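Local coordinates for protein importin subunit beta-1 (Saccharomyces cerevisiae, PDB 5OWU) that functions in nuclear protein import as the importin beta subunit, associating with importin alpha, which recognises the classical nuclear localization signal of cargo proteins, at residues A243-G246 / C247-K250; M285-E288 / F289-I293; V660-I663 / A664-N668; Y677-A680 / M681-L685. All blocks are in the same frame, centred on the assembly; numbering follows the deposited sequence.

Contact 1 (A243-G246 / C247-K250); sequences AAFG and CLCK
Phe-245 O accepts the backbone N-H of Cys-249 at an N-to-O distance of 2.9 Å, and the side chain of the same cysteine closes on it as well, with Cys-249 SG 3.4 Å from Phe-245 O. The first torsion accounts for this approach: at -69° it sets SG beside the cysteine's own backbone N, on the side of the preceding turn. Parallel i to i+4 bonds flank this one, from Leu-248 N to Ala-244 O (2.9 Å) and from Lys-250 N to Gly-246 O (3.0 Å). Side chains add little within the turn. The Phe-245 ring and Leu-248 meet with CE1 and CD1 4.4 Å apart, the methyl approaching obliquely. Their first torsions, -95° and -97°, both lie some 35° from the staggered value, and both side chains rest on helix 260-274, Phe-245 at Thr-271 and Leu-248 at Leu-267. Elsewhere small residues meet the neighbours: Ala-244 packs on Ala-232 and Thr-233 of helix 219-233, and Ala-243 on Leu-199 and Leu-202 of helix 195-208. A regular helix paired with helix 219-233 and covered by the helices of adjoining repeats is the hallmark of a HEAT repeat, here HEAT 6.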
# COMPACT_ATOMS: atom_id res chain seq x y z
N ALA A 243 4.87 24.05 3.14
CA ALA A 243 5.86 23.30 3.91
C ALA A 243 5.48 23.24 5.38
O ALA A 243 5.57 22.18 6.02
CB ALA A 243 7.24 23.93 3.72
N ALA A 244 5.06 24.38 5.95
CA ALA A 244 4.72 24.41 7.36
C ALA A 244 3.54 23.50 7.67
O ALA A 244 3.51 22.83 8.70
CB ALA A 244 4.43 25.85 7.79
N PHE A 245 2.55 23.46 6.77
CA PHE A 245 1.41 22.57 6.97
C PHE A 245 1.81 21.11 6.82
O PHE A 245 1.27 20.25 7.53
CB PHE A 245 0.28 22.93 5.99
CG PHE A 245 -0.76 23.84 6.58
CD1 PHE A 245 -1.71 23.35 7.46
CD2 PHE A 245 -0.78 25.19 6.27
CE1 PHE A 245 -2.66 24.18 8.02
CE2 PHE A 245 -1.74 26.03 6.82
CZ PHE A 245 -2.68 25.53 7.70
N GLY A 246 2.75 20.79 5.92
CA GLY A 246 3.30 19.44 5.92
C GLY A 246 3.87 19.07 7.27
O GLY A 246 3.61 17.98 7.81
N CYS A 247 4.64 20.00 7.86
CA CYS A 247 5.16 19.79 9.22
C CYS A 247 4.04 19.56 10.21
O CYS A 247 4.09 18.63 11.02
CB CYS A 247 5.97 21.00 9.66
SG CYS A 247 7.63 20.96 9.12
N LEU A 248 3.04 20.44 10.20
CA LEU A 248 1.95 20.32 11.17
C LEU A 248 1.27 18.97 11.06
O LEU A 248 0.97 18.34 12.07
CB LEU A 248 0.93 21.45 10.98
CG LEU A 248 1.02 22.68 11.86
CD1 LEU A 248 -0.18 23.57 11.55
CD2 LEU A 248 1.06 22.34 13.34
N CYS A 249 1.00 18.51 9.83
CA CYS A 249 0.30 17.24 9.68
C CYS A 249 1.15 16.10 10.22
O CYS A 249 0.64 15.21 10.93
CB CYS A 249 -0.04 16.99 8.21
SG CYS A 249 -1.31 18.11 7.55
N LYS A 250 2.44 16.10 9.89
CA LYS A 250 3.31 15.03 10.39
C LYS A 250 3.40 15.06 11.91
O LYS A 250 3.40 14.01 12.57
CB LYS A 250 4.69 15.15 9.76
CG LYS A 250 5.26 13.81 9.32
CD LYS A 250 6.79 13.81 9.28
CE LYS A 250 7.34 12.47 8.82
NZ LYS A 250 6.86 11.35 9.69

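Contact 2 (M285-E288 / F289-I293); sequences MTVE and FWSTI
Trp-290 folds its indole against the turn before it, and Thr-286 O receives two parts of that residue. The backbone N of Trp-290 is hydrogen-bonded to Thr-286 O at 3.0 Å, while CD1 of the ring comes to 3.5 Å from Thr-286 O, which sits at the ring edge near its plane. A first torsion of -81° brings this about by holding the indole beside the backbone N. One face of the indole is covered toward its rim by Ile-293 CD1, 3.6 Å above the ring plane, and by Phe-289 CD2; NE1 is bonded to Thr-271 OG1, which probably helps hold the rotation of the ring. This side is close-packed and its polar atom is satisfied.

The side of Glu-288 is looser. Its chain bends at chi2 (58°) and runs forward along the helix toward Thr-292, bringing OE2 3.4 Å from Thr-292 OG1, and a water donates to Glu-288 OE2 at 2.8 Å. Thr-292 OG1 also stands 3.0 Å from Glu-288 O, within reach of both oxygens; Thr-292 itself is buried, and it is Glu-288 that faces solvent.

Around the turn, Phe-289 lies on Met-263 and Leu-267 of helix 260-274, Trp-290 on Val-325 of helix 317-332, Ser-291 on Cys-354 of helix 347-362, and Met-285 on Ile-238 of helix 238-255.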
# COMPACT_ATOMS: atom_id res chain seq x y z
N MET A 285 -4.52 22.88 1.99
CA MET A 285 -3.66 22.65 3.15
C MET A 285 -4.49 22.41 4.40
O MET A 285 -4.25 21.44 5.16
CB MET A 285 -2.74 23.84 3.38
CG MET A 285 -1.77 24.14 2.26
SD MET A 285 -0.82 25.62 2.67
CE MET A 285 -0.50 26.27 1.03
N THR A 286 -5.46 23.29 4.66
CA THR A 286 -6.25 23.11 5.88
C THR A 286 -7.02 21.80 5.84
O THR A 286 -7.12 21.08 6.85
CB THR A 286 -7.21 24.29 6.09
OG1 THR A 286 -8.27 24.23 5.14
CG2 THR A 286 -6.47 25.61 5.94
N VAL A 287 -7.56 21.46 4.67
CA VAL A 287 -8.29 20.21 4.53
C VAL A 287 -7.40 19.04 4.91
O VAL A 287 -7.80 18.17 5.70
CB VAL A 287 -8.84 20.07 3.10
CG1 VAL A 287 -9.46 18.69 2.89
CG2 VAL A 287 -9.87 21.15 2.83
N GLU A 288 -6.18 19.00 4.37
CA GLU A 288 -5.28 17.89 4.68
C GLU A 288 -5.01 17.81 6.17
O GLU A 288 -4.90 16.72 6.73
CB GLU A 288 -3.97 18.03 3.90
CG GLU A 288 -2.92 16.97 4.26
CD GLU A 288 -3.42 15.55 4.03
OE1 GLU A 288 -4.34 15.36 3.19
OE2 GLU A 288 -2.89 14.62 4.68
N PHE A 289 -4.89 18.97 6.83
CA PHE A 289 -4.72 18.95 8.29
C PHE A 289 -5.88 18.24 8.99
O PHE A 289 -5.68 17.39 9.87
CB PHE A 289 -4.57 20.38 8.80
CG PHE A 289 -4.29 20.46 10.26
CD1 PHE A 289 -3.09 19.99 10.76
CD2 PHE A 289 -5.21 20.99 11.14
CE1 PHE A 289 -2.81 20.05 12.10
CE2 PHE A 289 -4.93 21.06 12.50
CZ PHE A 289 -3.73 20.58 12.97
N TRP A 290 -7.11 18.59 8.61
CA TRP A 290 -8.23 17.97 9.31
C TRP A 290 -8.40 16.50 8.93
O TRP A 290 -8.81 15.69 9.77
CB TRP A 290 -9.50 18.78 9.08
CG TRP A 290 -9.52 19.96 10.00
CD1 TRP A 290 -9.13 21.24 9.72
CD2 TRP A 290 -9.90 19.94 11.38
NE1 TRP A 290 -9.26 22.02 10.84
CE2 TRP A 290 -9.72 21.25 11.87
CE3 TRP A 290 -10.36 18.95 12.25
CZ2 TRP A 290 -10.01 21.59 13.19
CZ3 TRP A 290 -10.64 19.29 13.55
CH2 TRP A 290 -10.47 20.60 14.01
N SER A 291 -8.04 16.13 7.70
CA SER A 291 -8.03 14.72 7.34
C SER A 291 -7.02 13.95 8.19
O SER A 291 -7.29 12.83 8.63
CB SER A 291 -7.73 14.54 5.85
OG SER A 291 -8.83 14.95 5.06
N THR A 292 -5.85 14.54 8.44
CA THR A 292 -4.87 13.89 9.31
C THR A 292 -5.46 13.66 10.70
O THR A 292 -5.35 12.56 11.26
CB THR A 292 -3.59 14.72 9.40
OG1 THR A 292 -3.02 14.86 8.09
CG2 THR A 292 -2.57 14.04 10.28
N ILE A 293 -6.10 14.69 11.26
CA ILE A 293 -6.75 14.51 12.56
C ILE A 293 -7.72 13.34 12.53
O ILE A 293 -7.69 12.45 13.40
CB ILE A 293 -7.46 15.81 12.98
CG1 ILE A 293 -6.43 16.89 13.31
CG2 ILE A 293 -8.36 15.56 14.19
CD1 ILE A 293 -7.04 18.25 13.60
O HOH W 1 -1.50 13.44 6.86

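Contact 3 (V660-I663 / A664-N668); sequences VGFI and ADISN
Ile-666 lays its CG2 methyl over one face of the Phe-662 ring, a CH-pi contact with CG2 3.8 Å from the ring centroid and 24° off the ring normal. The methyl is displaced toward the rim, where its nearest ring atom is Phe-662 CZ at 3.5 Å from Ile-666 CG2; the other branch reaches the ring too, Ile-666 CD1 lying 3.8 Å from Phe-662 CE2. This apolar grip depends on an unusual turn at Ile-666: chi1 of 61° wedges CG1 between the backbone N and the carbonyl carbon, where it stands 3.4 Å from both Phe-662 O and Ile-663 O, and leaves CG2 to meet the ring. With an alanine in place of Ile-666, the Phe-662 ring would probably lose the cover on this face and be freer to turn, although Phe-640 would still meet it edge-to-face.

Hydrogen bonding is partly backbone, Ile-666 N to Phe-662 O at 2.9 Å, and partly side chain. The buried hydroxyl of Ser-667 donates from OG to Ala-664 O at 2.9 Å, from well to one side of the carbonyl, with a C=O to OG angle of 126°.

As for charge, Asp-665 OD2 stands 3.4 Å from Gly-661 O, two acceptors side by side; the salt bridge from OD2 to Arg-585 NH2 probably offsets their repulsion.

Phe-662 packing on Leu-644 of helix 637-649 and on Ala-626 of helix 615-629 ties the two helices of HEAT 15 to a preceding helix, the stacked layering of a HEAT-repeat solenoid.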
# COMPACT_ATOMS: atom_id res chain seq x y z
N VAL A 660 2.67 -21.32 -11.86
CA VAL A 660 2.62 -22.00 -10.57
C VAL A 660 1.17 -22.22 -10.15
O VAL A 660 0.83 -23.26 -9.57
CB VAL A 660 3.40 -21.22 -9.50
CG1 VAL A 660 3.19 -21.85 -8.12
CG2 VAL A 660 4.87 -21.18 -9.83
N GLY A 661 0.31 -21.24 -10.43
CA GLY A 661 -1.10 -21.42 -10.12
C GLY A 661 -1.74 -22.53 -10.92
O GLY A 661 -2.68 -23.19 -10.44
N PHE A 662 -1.27 -22.76 -12.15
CA PHE A 662 -1.70 -23.93 -12.89
C PHE A 662 -1.31 -25.21 -12.16
O PHE A 662 -2.12 -26.13 -12.01
CB PHE A 662 -1.08 -23.93 -14.29
CG PHE A 662 -1.41 -25.16 -15.10
CD1 PHE A 662 -2.60 -25.25 -15.80
CD2 PHE A 662 -0.53 -26.23 -15.14
CE1 PHE A 662 -2.90 -26.38 -16.54
CE2 PHE A 662 -0.84 -27.36 -15.87
CZ PHE A 662 -2.02 -27.44 -16.57
N ILE A 663 -0.05 -25.28 -11.70
CA ILE A 663 0.36 -26.46 -10.94
C ILE A 663 -0.56 -26.65 -9.73
O ILE A 663 -1.01 -27.76 -9.44
CB ILE A 663 1.84 -26.36 -10.53
CG1 ILE A 663 2.72 -26.24 -11.76
CG2 ILE A 663 2.25 -27.59 -9.71
CD1 ILE A 663 4.18 -25.94 -11.46
N ALA A 664 -0.86 -25.56 -9.02
CA ALA A 664 -1.76 -25.64 -7.87
C ALA A 664 -3.11 -26.22 -8.28
O ALA A 664 -3.65 -27.08 -7.58
CB ALA A 664 -1.95 -24.25 -7.24
N ASP A 665 -3.65 -25.77 -9.41
CA ASP A 665 -4.96 -26.27 -9.83
C ASP A 665 -4.90 -27.76 -10.18
O ASP A 665 -5.74 -28.54 -9.71
CB ASP A 665 -5.47 -25.47 -11.03
CG ASP A 665 -6.23 -24.23 -10.60
OD1 ASP A 665 -7.05 -24.35 -9.67
OD2 ASP A 665 -5.98 -23.15 -11.17
N ILE A 666 -3.93 -28.18 -10.99
CA ILE A 666 -3.95 -29.58 -11.43
C ILE A 666 -3.62 -30.52 -10.27
O ILE A 666 -4.07 -31.67 -10.25
CB ILE A 666 -3.02 -29.82 -12.63
CG1 ILE A 666 -1.56 -29.52 -12.30
CG2 ILE A 666 -3.48 -29.01 -13.84
CD1 ILE A 666 -0.59 -30.16 -13.25
N SER A 667 -2.83 -30.06 -9.30
CA SER A 667 -2.59 -30.91 -8.13
C SER A 667 -3.90 -31.28 -7.44
O SER A 667 -4.02 -32.39 -6.90
CB SER A 667 -1.64 -30.22 -7.16
OG SER A 667 -2.34 -29.30 -6.33
N ASN A 668 -4.88 -30.38 -7.45
CA ASN A 668 -6.18 -30.66 -6.85
C ASN A 668 -7.13 -31.36 -7.82
O ASN A 668 -7.86 -32.27 -7.41
CB ASN A 668 -6.81 -29.35 -6.36
CG ASN A 668 -5.95 -28.62 -5.34
OD1 ASN A 668 -5.54 -29.20 -4.33
ND2 ASN A 668 -5.66 -27.35 -5.61

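Contact 4 (Y677-A680 / M681-L685); sequences YSDA and MMNVL
The carboxylate of Asp-679 and the amide of Asn-683, one turn apart, are set steeply against each other, their planes 74° apart. Asn-683 ND2 stands above the carboxylate plane but beyond the OD2 rim, 3.7 Å from Asp-679 OD2, with no direct hydrogen bond. One face of the amide is covered by backbone: Asp-679 O sits over it, 3.6 Å from Asn-683 CG. A water makes the polar link instead, donating to Asp-679 OD1 at 2.9 Å and to Asn-683 OD1 at 2.8 Å. Asp-679 has its first torsion at -179°, which swings the carboxylate forward along the helix to this water, and its OD1 is additionally bonded to Tyr-720 OH. That second bond holds the carboxylate in place, whereas the amide stands at an exposed flank.

The two methionines lie along backbone carbonyls. Met-682 packs its CG 3.4 Å from Ser-678 O, the oxygen that also accepts Met-682 N at 2.8 Å. Met-681 sets CG 3.5 Å from Tyr-677 O, and its chain then bends at chi2 and chi3, bringing the terminal methyl back for an apolar contact, Met-681 CE lying 4.4 Å from Ala-680 CB. The Ser-678 hydroxyl is taken up by Arg-675 O.

Outward from this turn, Met-682 reaches Phe-706 of helix 698-713 and Ile-724 of helix 718-732, Leu-685 rests on Val-705 and Ile-709, and on helix 637-649 Tyr-677 meets Leu-637 and Val-684 meets Leu-648.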
# COMPACT_ATOMS: atom_id res chain seq x y z
N TYR A 677 3.20 -36.77 -12.36
CA TYR A 677 3.91 -35.57 -12.77
C TYR A 677 4.67 -34.90 -11.63
O TYR A 677 5.53 -34.03 -11.89
CB TYR A 677 2.92 -34.55 -13.38
CG TYR A 677 2.01 -35.14 -14.43
CD1 TYR A 677 2.49 -35.47 -15.69
CD2 TYR A 677 0.67 -35.37 -14.17
CE1 TYR A 677 1.67 -36.01 -16.66
CE2 TYR A 677 -0.17 -35.91 -15.13
CZ TYR A 677 0.34 -36.22 -16.38
OH TYR A 677 -0.48 -36.76 -17.34
N SER A 678 4.43 -35.31 -10.38
CA SER A 678 4.89 -34.52 -9.24
C SER A 678 6.41 -34.35 -9.25
O SER A 678 6.91 -33.23 -9.08
CB SER A 678 4.43 -35.18 -7.94
OG SER A 678 4.85 -36.53 -7.87
N ASP A 679 7.15 -35.43 -9.48
CA ASP A 679 8.61 -35.33 -9.45
C ASP A 679 9.09 -34.25 -10.41
O ASP A 679 9.85 -33.35 -10.02
CB ASP A 679 9.25 -36.68 -9.79
CG ASP A 679 10.78 -36.62 -9.73
OD1 ASP A 679 11.33 -36.19 -8.70
OD2 ASP A 679 11.42 -36.99 -10.73
N ALA A 680 8.60 -34.29 -11.65
CA ALA A 680 9.03 -33.28 -12.61
C ALA A 680 8.72 -31.89 -12.08
O ALA A 680 9.60 -31.02 -12.02
CB ALA A 680 8.37 -33.51 -13.97
N MET A 681 7.49 -31.69 -11.60
CA MET A 681 7.13 -30.38 -11.07
C MET A 681 8.10 -29.96 -9.98
O MET A 681 8.67 -28.86 -10.03
CB MET A 681 5.69 -30.39 -10.53
CG MET A 681 4.61 -30.65 -11.59
SD MET A 681 4.57 -29.40 -12.90
CE MET A 681 5.59 -30.15 -14.16
N MET A 682 8.38 -30.87 -9.04
CA MET A 682 9.26 -30.51 -7.94
C MET A 682 10.60 -30.05 -8.48
O MET A 682 11.11 -28.98 -8.11
CB MET A 682 9.42 -31.68 -6.96
CG MET A 682 8.16 -32.04 -6.17
SD MET A 682 7.57 -30.73 -5.06
CE MET A 682 8.80 -30.82 -3.76
N ASN A 683 11.16 -30.82 -9.42
CA ASN A 683 12.44 -30.43 -10.00
C ASN A 683 12.36 -29.00 -10.51
O ASN A 683 13.11 -28.13 -10.07
CB ASN A 683 12.85 -31.41 -11.10
CG ASN A 683 13.33 -32.73 -10.54
OD1 ASN A 683 13.81 -32.80 -9.41
ND2 ASN A 683 13.20 -33.79 -11.33
N VAL A 684 11.40 -28.73 -11.40
CA VAL A 684 11.31 -27.39 -11.96
C VAL A 684 11.23 -26.37 -10.84
O VAL A 684 11.99 -25.39 -10.80
CB VAL A 684 10.12 -27.28 -12.93
CG1 VAL A 684 10.00 -25.85 -13.45
CG2 VAL A 684 10.28 -28.23 -14.09
N LEU A 685 10.34 -26.62 -9.87
CA LEU A 685 10.13 -25.62 -8.83
C LEU A 685 11.42 -25.37 -8.07
O LEU A 685 11.77 -24.22 -7.79
CB LEU A 685 9.00 -26.07 -7.90
CG LEU A 685 7.61 -26.02 -8.53
CD1 LEU A 685 6.60 -26.82 -7.70
CD2 LEU A 685 7.14 -24.60 -8.71
O HOH W 2 13.82 -35.10 -7.78

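How the contacts relate
From the N terminus the contacts come in series, and none closes a loop, nests or crosses another, since each is an unbroken stretch of about two turns within a single helix. Contact 1 in HEAT 6 and contact 2 in HEAT 7 are centred about 10 Å apart and touch: Phe-245 CD2 lies 3.6 Å from Met-285 SD, tying helix 238-255 to helix 280-306. Contacts 3 and 4 pair likewise, with Ile-663 CD1 3.8 Å from Met-681 SD where helix 655-669 of HEAT 15 meets the next helix, 675-689 of HEAT 16. The two pairs lie on opposite sides of the chain's centre; contacts 1 and 3 have centres about 50 Å apart.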